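Local coordinates for protein LAE5 (Uncultured bacterium, PDB 5JD3) that probably hydrolyses ester bonds as an esterase of the GDSL-like lipase/acylhydrolase family, recovered from a lake metagenome, at residues A[118-123]-A[170-175]; A[86-91]-A[140-145]; A[208-213]-A[218-223]. One frame throughout, in Å; residues are numbered along the deposited sequence.

Contact 1: residues A[118-123]-A[170-175]; sequences RQFDLP and RARMDV
Q119 and R172 meet at the protein surface through one amide oxygen that takes two N-H groups. R172 NH2 donates to Q119 OE1 at 2.9 Å, in the amide plane and on a lone pair, though the bond is bent (135° at the hydrogen). R172 NE reaches the same OE1 at 3.1 Å in a second, weak bond. The oxygen therefore sits at the edge of the guanidinium, on the side shared by NE and NH2, while the amide plane stands 86° from the guanidinium plane. The other end of the amide is also used: Q119 NE2 donates to Y176 OH and to the backbone O of D115, so its orientation is fixed from both ends.

Beside this polar pair, F120 turns the edge of its ring to the aliphatic part of R172, with CZ 3.7 Å from R172 CB. R172 serves both partners because CG lies anti to its backbone N (chi1 -173°) and the chain then bends at the next bond, leaving CB and CG for the ring and carrying the guanidinium on to the glutamine.

R118 and R170 each have a carboxylate partner within their own helix. R118 grips D121 side-on, NE to OD1 at 3.1 Å and NH1 to OD2 at 2.6 Å, and R170 NE binds D174 OD1 at 3.0 Å. R170 leaves its helix away from the contact, and its NH1 has a second partner in D199. In the fold, the last turn of helix 113-121 is here fastened to the start of helix 168-187, where F120 also rests on A168 and M169.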
loop_
_atom_site.group_PDB
_atom_site.type_symbol
_atom_site.label_atom_id
_atom_site.label_comp_id
_atom_site.label_asym_id
_atom_site.label_seq_id
_atom_site.Cartn_x
_atom_site.Cartn_y
_atom_site.Cartn_z
ATOM N N ARG A 118 1.322 -4.089 15.958
ATOM C CA ARG A 118 0.620 -4.625 17.121
ATOM C C ARG A 118 1.535 -5.445 18.024
ATOM O O ARG A 118 1.272 -5.592 19.219
ATOM C CB ARG A 118 -0.574 -5.473 16.682
ATOM C CG ARG A 118 -1.656 -4.704 15.932
ATOM C CD ARG A 118 -2.343 -3.661 16.808
ATOM N NE ARG A 118 -1.629 -2.387 16.828
ATOM C CZ ARG A 118 -1.773 -1.434 15.912
ATOM N NH1 ARG A 118 -1.083 -0.307 16.012
ATOM N NH2 ARG A 118 -2.607 -1.609 14.897
ATOM N N GLN A 119 2.613 -5.970 17.454
ATOM C CA GLN A 119 3.567 -6.760 18.222
ATOM C C GLN A 119 4.401 -5.878 19.147
ATOM O O GLN A 119 5.143 -6.382 19.989
ATOM C CB GLN A 119 4.484 -7.551 17.285
ATOM C CG GLN A 119 3.746 -8.431 16.290
ATOM C CD GLN A 119 4.685 -9.167 15.354
ATOM O OE1 GLN A 119 5.734 -9.660 15.768
ATOM N NE2 GLN A 119 4.311 -9.243 14.081
ATOM N N PHE A 120 4.272 -4.562 18.995
ATOM C CA PHE A 120 5.087 -3.631 19.770
ATOM C C PHE A 120 4.278 -2.682 20.661
ATOM O O PHE A 120 4.726 -2.337 21.754
ATOM C CB PHE A 120 5.988 -2.826 18.831
ATOM C CG PHE A 120 7.036 -3.656 18.144
ATOM C CD1 PHE A 120 8.218 -3.974 18.792
ATOM C CD2 PHE A 120 6.838 -4.124 16.856
ATOM C CE1 PHE A 120 9.184 -4.741 18.168
ATOM C CE2 PHE A 120 7.802 -4.891 16.225
ATOM C CZ PHE A 120 8.976 -5.200 16.883
ATOM N N ASP A 121 3.101 -2.256 20.212
ATOM C CA ASP A 121 2.271 -1.395 21.056
ATOM C C ASP A 121 1.271 -2.220 21.866
ATOM O O ASP A 121 0.694 -1.731 22.836
ATOM C CB ASP A 121 1.547 -0.324 20.227
ATOM C CG ASP A 121 0.746 -0.899 19.071
ATOM O OD1 ASP A 121 0.437 -2.107 19.081
ATOM O OD2 ASP A 121 0.415 -0.124 18.147
ATOM N N LEU A 122 1.076 -3.471 21.461
ATOM C CA LEU A 122 0.271 -4.418 22.228
ATOM C C LEU A 122 1.000 -5.754 22.364
ATOM O O LEU A 122 0.532 -6.773 21.855
ATOM C CB LEU A 122 -1.092 -4.634 21.567
ATOM C CG LEU A 122 -2.041 -3.438 21.473
ATOM C CD1 LEU A 122 -3.298 -3.827 20.713
ATOM C CD2 LEU A 122 -2.392 -2.913 22.857
ATOM N N PRO A 123 2.148 -5.756 23.063
ATOM C CA PRO A 123 3.036 -6.924 23.096
ATOM C C PRO A 123 2.455 -8.115 23.852
ATOM O O PRO A 123 2.885 -9.248 23.629
ATOM C CB PRO A 123 4.288 -6.398 23.817
ATOM C CG PRO A 123 4.122 -4.905 23.892
ATOM C CD PRO A 123 2.653 -4.671 23.917
ATOM N N ARG A 170 11.712 -1.401 13.344
ATOM C CA ARG A 170 12.223 -1.171 11.996
ATOM C C ARG A 170 12.805 -2.457 11.418
ATOM O O ARG A 170 12.559 -2.795 10.260
ATOM C CB ARG A 170 13.282 -0.065 11.993
ATOM C CG ARG A 170 14.026 0.074 10.669
ATOM C CD ARG A 170 13.075 0.390 9.520
ATOM N NE ARG A 170 13.658 0.071 8.219
ATOM C CZ ARG A 170 14.293 0.945 7.444
ATOM N NH1 ARG A 170 14.786 0.557 6.276
ATOM N NH2 ARG A 170 14.435 2.206 7.832
ATOM N N ALA A 171 13.575 -3.170 12.234
ATOM C CA ALA A 171 14.166 -4.436 11.817
ATOM C C ALA A 171 13.085 -5.480 11.568
ATOM O O ALA A 171 13.200 -6.300 10.658
ATOM C CB ALA A 171 15.151 -4.932 12.863
ATOM N N ARG A 172 12.036 -5.441 12.385
ATOM C CA ARG A 172 10.898 -6.338 12.225
ATOM C C ARG A 172 10.115 -5.982 10.968
ATOM O O ARG A 172 9.646 -6.860 10.246
ATOM C CB ARG A 172 9.984 -6.273 13.451
ATOM C CG ARG A 172 8.855 -7.294 13.460
ATOM C CD ARG A 172 9.379 -8.700 13.696
ATOM N NE ARG A 172 8.317 -9.623 14.084
ATOM C CZ ARG A 172 8.502 -10.918 14.322
ATOM N NH1 ARG A 172 9.713 -11.448 14.211
ATOM N NH2 ARG A 172 7.477 -11.682 14.671
ATOM N N MET A 173 9.977 -4.684 10.715
ATOM C CA MET A 173 9.284 -4.207 9.525
ATOM C C MET A 173 10.056 -4.610 8.274
ATOM O O MET A 173 9.469 -4.865 7.223
ATOM C CB MET A 173 9.102 -2.688 9.578
ATOM C CG MET A 173 8.116 -2.141 8.558
ATOM S SD MET A 173 6.407 -2.594 8.923
ATOM C CE MET A 173 6.067 -1.548 10.338
ATOM N N ASP A 174 11.380 -4.669 8.400
ATOM C CA ASP A 174 12.239 -5.111 7.307
ATOM C C ASP A 174 12.027 -6.590 7.006
ATOM O O ASP A 174 12.158 -7.024 5.862
ATOM C CB ASP A 174 13.711 -4.851 7.637
ATOM C CG ASP A 174 14.057 -3.376 7.642
ATOM O OD1 ASP A 174 13.350 -2.596 6.971
ATOM O OD2 ASP A 174 15.038 -2.997 8.316
ATOM N N VAL A 175 11.703 -7.360 8.041
ATOM C CA VAL A 175 11.423 -8.782 7.880
ATOM C C VAL A 175 10.205 -8.992 6.990
ATOM O O VAL A 175 10.236 -9.788 6.051
ATOM C CB VAL A 175 11.186 -9.472 9.240
ATOM C CG1 VAL A 175 10.676 -10.892 9.041
ATOM C CG2 VAL A 175 12.458 -9.463 10.072
#

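Contact 2: residues A[86-91]-A[140-145]; sequences NTVRDL and DELVAR
L142 sets its methyl CD1 against V88 and L91, the central touch in a buried helix-to-helix packing between helices 88-100 and 132-146 of this alpha/beta fold. The contact is wholly apolar and modest. L142 CD1 lies 4.1 Å from V88 CG2 and 4.2 Å from L91 CB.

The rotamers explain which methyls meet. V88 has CG2 anti to its backbone N, with CG1 in the crowded position between N and the carbonyl carbon (chi1 73°), and it is CG2 that faces the leucine. L142 has CG anti to its carbonyl carbon, with CD1 anti to CA (chi2 179°), the extended end that arrives at V88. L91 offers only its CB to L142; its side chain also touches I111. A92 and W95, further along helix 88-100, continue the surface on which L142 rests.

The start of that helix is shaped by a capping box. T87 OG1 accepts weakly from R89 N at 3.2 Å, and in return D90 OD2 accepts from T87 N at 3.0 Å, the donor lying above the carboxylate plane. A second tie between the helices is ionic, R89 to E134. On the facing helix, R145 bends back one turn, and its NH1 meets E141 OE2 on the anti lone pair, 2.8 Å away.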
loop_
_atom_site.group_PDB
_atom_site.type_symbol
_atom_site.label_atom_id
_atom_site.label_comp_id
_atom_site.label_asym_id
_atom_site.label_seq_id
_atom_site.Cartn_x
_atom_site.Cartn_y
_atom_site.Cartn_z
ATOM N N ASN A 86 -6.335 -2.433 9.578
ATOM C CA ASN A 86 -6.324 -3.734 8.918
ATOM C C ASN A 86 -4.970 -4.433 8.902
ATOM O O ASN A 86 -3.930 -3.809 8.690
ATOM C CB ASN A 86 -6.821 -3.592 7.479
ATOM C CG ASN A 86 -8.321 -3.762 7.361
ATOM O OD1 ASN A 86 -8.812 -4.402 6.431
ATOM N ND2 ASN A 86 -9.058 -3.200 8.312
ATOM N N THR A 87 -5.004 -5.740 9.136
ATOM C CA THR A 87 -3.857 -6.603 8.897
ATOM C C THR A 87 -4.135 -7.398 7.627
ATOM O O THR A 87 -5.180 -7.222 7.002
ATOM C CB THR A 87 -3.595 -7.557 10.075
ATOM O OG1 THR A 87 -4.706 -8.448 10.230
ATOM C CG2 THR A 87 -3.392 -6.773 11.364
ATOM N N VAL A 88 -3.211 -8.272 7.245
ATOM C CA VAL A 88 -3.425 -9.112 6.072
ATOM C C VAL A 88 -4.531 -10.125 6.372
ATOM O O VAL A 88 -5.164 -10.662 5.464
ATOM C CB VAL A 88 -2.130 -9.838 5.641
ATOM C CG1 VAL A 88 -1.789 -10.962 6.609
ATOM C CG2 VAL A 88 -2.264 -10.370 4.220
ATOM N N ARG A 89 -4.766 -10.362 7.661
ATOM C CA ARG A 89 -5.847 -11.226 8.112
ATOM C C ARG A 89 -7.201 -10.601 7.790
ATOM O O ARG A 89 -8.126 -11.285 7.350
ATOM C CB ARG A 89 -5.723 -11.487 9.616
ATOM C CG ARG A 89 -6.741 -12.463 10.180
ATOM C CD ARG A 89 -6.625 -12.558 11.696
ATOM N NE ARG A 89 -5.432 -13.289 12.117
ATOM C CZ ARG A 89 -4.662 -12.938 13.143
ATOM N NH1 ARG A 89 -4.953 -11.858 13.856
ATOM N NH2 ARG A 89 -3.598 -13.665 13.454
ATOM N N ASP A 90 -7.305 -9.293 8.006
ATOM C CA ASP A 90 -8.532 -8.558 7.724
ATOM C C ASP A 90 -8.785 -8.443 6.223
ATOM O O ASP A 90 -9.930 -8.470 5.774
ATOM C CB ASP A 90 -8.475 -7.161 8.348
ATOM C CG ASP A 90 -8.321 -7.202 9.855
ATOM O OD1 ASP A 90 -8.865 -8.132 10.486
ATOM O OD2 ASP A 90 -7.656 -6.302 10.410
ATOM N N LEU A 91 -7.707 -8.308 5.457
ATOM C CA LEU A 91 -7.799 -8.190 4.005
ATOM C C LEU A 91 -8.400 -9.439 3.373
ATOM O O LEU A 91 -9.254 -9.352 2.491
ATOM C CB LEU A 91 -6.420 -7.917 3.402
ATOM C CG LEU A 91 -6.106 -6.474 3.002
ATOM C CD1 LEU A 91 -6.321 -5.526 4.170
ATOM C CD2 LEU A 91 -4.684 -6.369 2.473
ATOM N N ASP A 140 0.760 -14.494 0.142
ATOM C CA ASP A 140 1.024 -15.316 -1.033
ATOM C C ASP A 140 -0.269 -15.896 -1.593
ATOM O O ASP A 140 -0.436 -16.018 -2.807
ATOM C CB ASP A 140 2.004 -16.439 -0.685
ATOM C CG ASP A 140 2.180 -17.435 -1.814
ATOM O OD1 ASP A 140 3.062 -17.215 -2.669
ATOM O OD2 ASP A 140 1.440 -18.442 -1.842
ATOM N N GLU A 141 -1.183 -16.294 -0.730
ATOM C CA GLU A 141 -2.466 -16.838 -1.143
ATOM C C GLU A 141 -3.380 -15.823 -1.803
ATOM O O GLU A 141 -4.025 -16.118 -2.764
ATOM C CB GLU A 141 -3.142 -17.616 -0.023
ATOM C CG GLU A 141 -4.644 -17.858 -0.139
ATOM C CD GLU A 141 -5.123 -18.829 -1.250
ATOM O OE1 GLU A 141 -4.319 -19.567 -1.889
ATOM O OE2 GLU A 141 -6.347 -18.872 -1.508
ATOM N N LEU A 142 -3.419 -14.618 -1.265
ATOM C CA LEU A 142 -4.212 -13.561 -1.883
ATOM C C LEU A 142 -3.703 -13.253 -3.285
ATOM O O LEU A 142 -4.485 -13.091 -4.223
ATOM C CB LEU A 142 -4.188 -12.294 -1.028
ATOM C CG LEU A 142 -4.855 -12.366 0.346
ATOM C CD1 LEU A 142 -4.724 -11.034 1.069
ATOM C CD2 LEU A 142 -6.315 -12.766 0.213
ATOM N N VAL A 143 -2.384 -13.175 -3.417
ATOM C CA VAL A 143 -1.753 -12.895 -4.700
ATOM C C VAL A 143 -1.981 -14.035 -5.687
ATOM O O VAL A 143 -2.292 -13.801 -6.856
ATOM C CB VAL A 143 -0.241 -12.648 -4.532
ATOM C CG1 VAL A 143 0.464 -12.708 -5.873
ATOM C CG2 VAL A 143 0.006 -11.310 -3.846
ATOM N N ALA A 144 -1.839 -15.267 -5.206
ATOM C CA ALA A 144 -2.011 -16.450 -6.047
ATOM C C ALA A 144 -3.408 -16.521 -6.660
ATOM O O ALA A 144 -3.576 -16.990 -7.786
ATOM C CB ALA A 144 -1.725 -17.711 -5.245
ATOM N N ARG A 145 -4.407 -16.051 -5.918
ATOM C CA ARG A 145 -5.784 -16.062 -6.399
ATOM C C ARG A 145 -6.096 -14.864 -7.291
ATOM O O ARG A 145 -7.034 -14.901 -8.085
ATOM C CB ARG A 145 -6.767 -16.086 -5.225
ATOM C CG ARG A 145 -6.821 -17.397 -4.461
ATOM C CD ARG A 145 -8.261 -17.769 -4.132
ATOM N NE ARG A 145 -8.994 -16.657 -3.530
ATOM C CZ ARG A 145 -9.206 -16.517 -2.226
ATOM N NH1 ARG A 145 -8.745 -17.424 -1.375
ATOM N NH2 ARG A 145 -9.885 -15.473 -1.771
#

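Contact 3: residues A[208-213]-A[218-223]; sequences AQLAWD and NLAGHQ
This is a loop-to-helix-start contact, in which N218 caps the N-terminus of helix 219-232 and at the same time ties it to Q209 and L210 in the loop that follows helix 194-201. D213, at the end of the loop segment, and H216, in the turn that follows, form the Asp-x-x-His element of GDSL hydrolases: D213 OD2 is hydrogen-bonded to H216 ND1, and together with S36 these two probably form a catalytic triad.

N218 works through three of its polar atoms. As N-cap residue it turns CG between its backbone N and carbonyl carbon (chi1 51°), which folds the amide back over the first turn, and there OD1 accepts from G221 N at 3.1 Å with an N-H...O angle of 150°. On the other side of the amide, ND2 makes a weak, bent bond to the backbone O of Q209, also 3.1 Å long. The main chain adds a second link across the contact, N218 N to L210 O at 2.9 Å, the donor tilted from the carbonyl plane. With an alanine in its place, G221 N would probably lose its side-chain cap and Q209 O its amide donor, leaving the first turn of the helix less well tied to the loop. Q209 itself sends its own amide elsewhere, OE1 pairing with Y201 OH.

L210 fills in the apolar part. Its side chain crosses that of N218 at about a right angle and also packs on F198 and Y201 of helix 194-201, so it is wedged between two helices. A220 CB lies 4.1 Å from L210 CD2. L210 CD2 also comes close to the helix backbone, 3.6 Å from G221 N, and stands 3.5 Å from N218 OD1, against the very pair that makes the cap.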
loop_
_atom_site.group_PDB
_atom_site.type_symbol
_atom_site.label_atom_id
_atom_site.label_comp_id
_atom_site.label_asym_id
_atom_site.label_seq_id
_atom_site.Cartn_x
_atom_site.Cartn_y
_atom_site.Cartn_z
ATOM N N ALA A 208 10.369 13.134 12.454
ATOM C CA ALA A 208 9.399 14.061 13.029
ATOM C C ALA A 208 8.883 15.057 11.995
ATOM O O ALA A 208 7.757 15.544 12.096
ATOM C CB ALA A 208 10.012 14.798 14.210
ATOM N N GLN A 209 9.711 15.355 10.999
ATOM C CA GLN A 209 9.335 16.280 9.937
ATOM C C GLN A 209 8.226 15.687 9.068
ATOM O O GLN A 209 7.469 16.417 8.426
ATOM C CB GLN A 209 10.559 16.636 9.085
ATOM C CG GLN A 209 10.348 17.788 8.113
ATOM C CD GLN A 209 9.877 17.326 6.748
ATOM O OE1 GLN A 209 9.838 16.130 6.462
ATOM N NE2 GLN A 209 9.511 18.277 5.897
ATOM N N LEU A 210 8.128 14.360 9.062
ATOM C CA LEU A 210 7.105 13.666 8.284
ATOM C C LEU A 210 5.961 13.148 9.148
ATOM O O LEU A 210 4.792 13.393 8.852
ATOM C CB LEU A 210 7.717 12.496 7.511
ATOM C CG LEU A 210 8.479 12.813 6.227
ATOM C CD1 LEU A 210 8.832 11.525 5.504
ATOM C CD2 LEU A 210 7.668 13.732 5.327
ATOM N N ALA A 211 6.301 12.424 10.209
ATOM C CA ALA A 211 5.292 11.772 11.035
ATOM C C ALA A 211 5.734 11.640 12.486
ATOM O O ALA A 211 6.784 11.064 12.775
ATOM C CB ALA A 211 4.957 10.403 10.465
ATOM N N TRP A 212 4.923 12.172 13.395
ATOM C CA TRP A 212 5.193 12.062 14.824
ATOM C C TRP A 212 5.254 10.602 15.268
ATOM O O TRP A 212 6.099 10.233 16.083
ATOM C CB TRP A 212 4.130 12.810 15.634
ATOM C CG TRP A 212 4.394 14.282 15.783
ATOM C CD1 TRP A 212 5.380 15.006 15.176
ATOM C CD2 TRP A 212 3.664 15.206 16.601
ATOM N NE1 TRP A 212 5.305 16.323 15.563
ATOM C CE2 TRP A 212 4.260 16.472 16.436
ATOM C CE3 TRP A 212 2.562 15.084 17.454
ATOM C CZ2 TRP A 212 3.792 17.609 17.094
ATOM C CZ3 TRP A 212 2.099 16.214 18.106
ATOM C CH2 TRP A 212 2.714 17.459 17.922
ATOM N N ASP A 213 4.366 9.774 14.725
ATOM C CA ASP A 213 4.324 8.362 15.097
ATOM C C ASP A 213 5.086 7.479 14.112
ATOM O O ASP A 213 5.008 6.252 14.184
ATOM C CB ASP A 213 2.871 7.879 15.222
ATOM C CG ASP A 213 2.068 8.050 13.937
ATOM O OD1 ASP A 213 2.663 8.208 12.850
ATOM O OD2 ASP A 213 0.823 8.012 14.017
ATOM N N ASN A 218 2.506 13.459 7.035
ATOM C CA ASN A 218 1.804 14.585 6.433
ATOM C C ASN A 218 1.684 14.361 4.930
ATOM O O ASN A 218 2.031 13.289 4.433
ATOM C CB ASN A 218 2.519 15.906 6.738
ATOM C CG ASN A 218 4.000 15.868 6.402
ATOM O OD1 ASN A 218 4.470 14.985 5.685
ATOM N ND2 ASN A 218 4.746 16.837 6.924
ATOM N N LEU A 219 1.197 15.363 4.207
ATOM C CA LEU A 219 0.996 15.219 2.768
ATOM C C LEU A 219 2.310 14.929 2.045
ATOM O O LEU A 219 2.335 14.187 1.062
ATOM C CB LEU A 219 0.345 16.474 2.187
ATOM C CG LEU A 219 -0.228 16.301 0.779
ATOM C CD1 LEU A 219 -1.332 15.252 0.781
ATOM C CD2 LEU A 219 -0.740 17.624 0.233
ATOM N N ALA A 220 3.398 15.511 2.544
ATOM C CA ALA A 220 4.722 15.296 1.972
ATOM C C ALA A 220 5.118 13.825 2.034
ATOM O O ALA A 220 5.693 13.286 1.087
ATOM C CB ALA A 220 5.754 16.152 2.687
ATOM N N GLY A 221 4.805 13.182 3.155
ATOM C CA GLY A 221 5.097 11.773 3.333
ATOM C C GLY A 221 4.298 10.902 2.384
ATOM O O GLY A 221 4.812 9.922 1.844
ATOM N N HIS A 222 3.034 11.260 2.180
ATOM C CA HIS A 222 2.182 10.539 1.243
ATOM C C HIS A 222 2.662 10.740 -0.191
ATOM O O HIS A 222 2.487 9.867 -1.041
ATOM C CB HIS A 222 0.725 10.982 1.383
ATOM C CG HIS A 222 0.013 10.361 2.544
ATOM N ND1 HIS A 222 -0.528 9.094 2.493
ATOM C CD2 HIS A 222 -0.253 10.832 3.785
ATOM C CE1 HIS A 222 -1.094 8.811 3.652
ATOM N NE2 HIS A 222 -0.942 9.850 4.454
ATOM N N GLN A 223 3.269 11.893 -0.454
ATOM C CA GLN A 223 3.815 12.177 -1.775
ATOM C C GLN A 223 5.032 11.295 -2.035
ATOM O O GLN A 223 5.291 10.896 -3.170
ATOM C CB GLN A 223 4.184 13.656 -1.906
ATOM C CG GLN A 223 4.508 14.091 -3.328
ATOM C CD GLN A 223 3.286 14.116 -4.226
ATOM O OE1 GLN A 223 2.405 14.962 -4.070
ATOM N NE2 GLN A 223 3.226 13.186 -5.172
#

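In the fold
Contacts 1 and 2 are the closer pair in space, with nearest atoms about 5 Å apart and centres 19 Å apart, and their segments alternate along the chain. D115, which belongs to neither, bonds to both, through its backbone O to Q119 and through OD1 to V88 N. Contact 3 closes later in the sequence and lies across the chain's centre from contact 2, about 27 Å between centres; from contact 1 the nearest atoms are about 9 Å away. It alone holds a probable catalytic residue, D213, and a bound PEG lies about 8 Å from the N218 side chain.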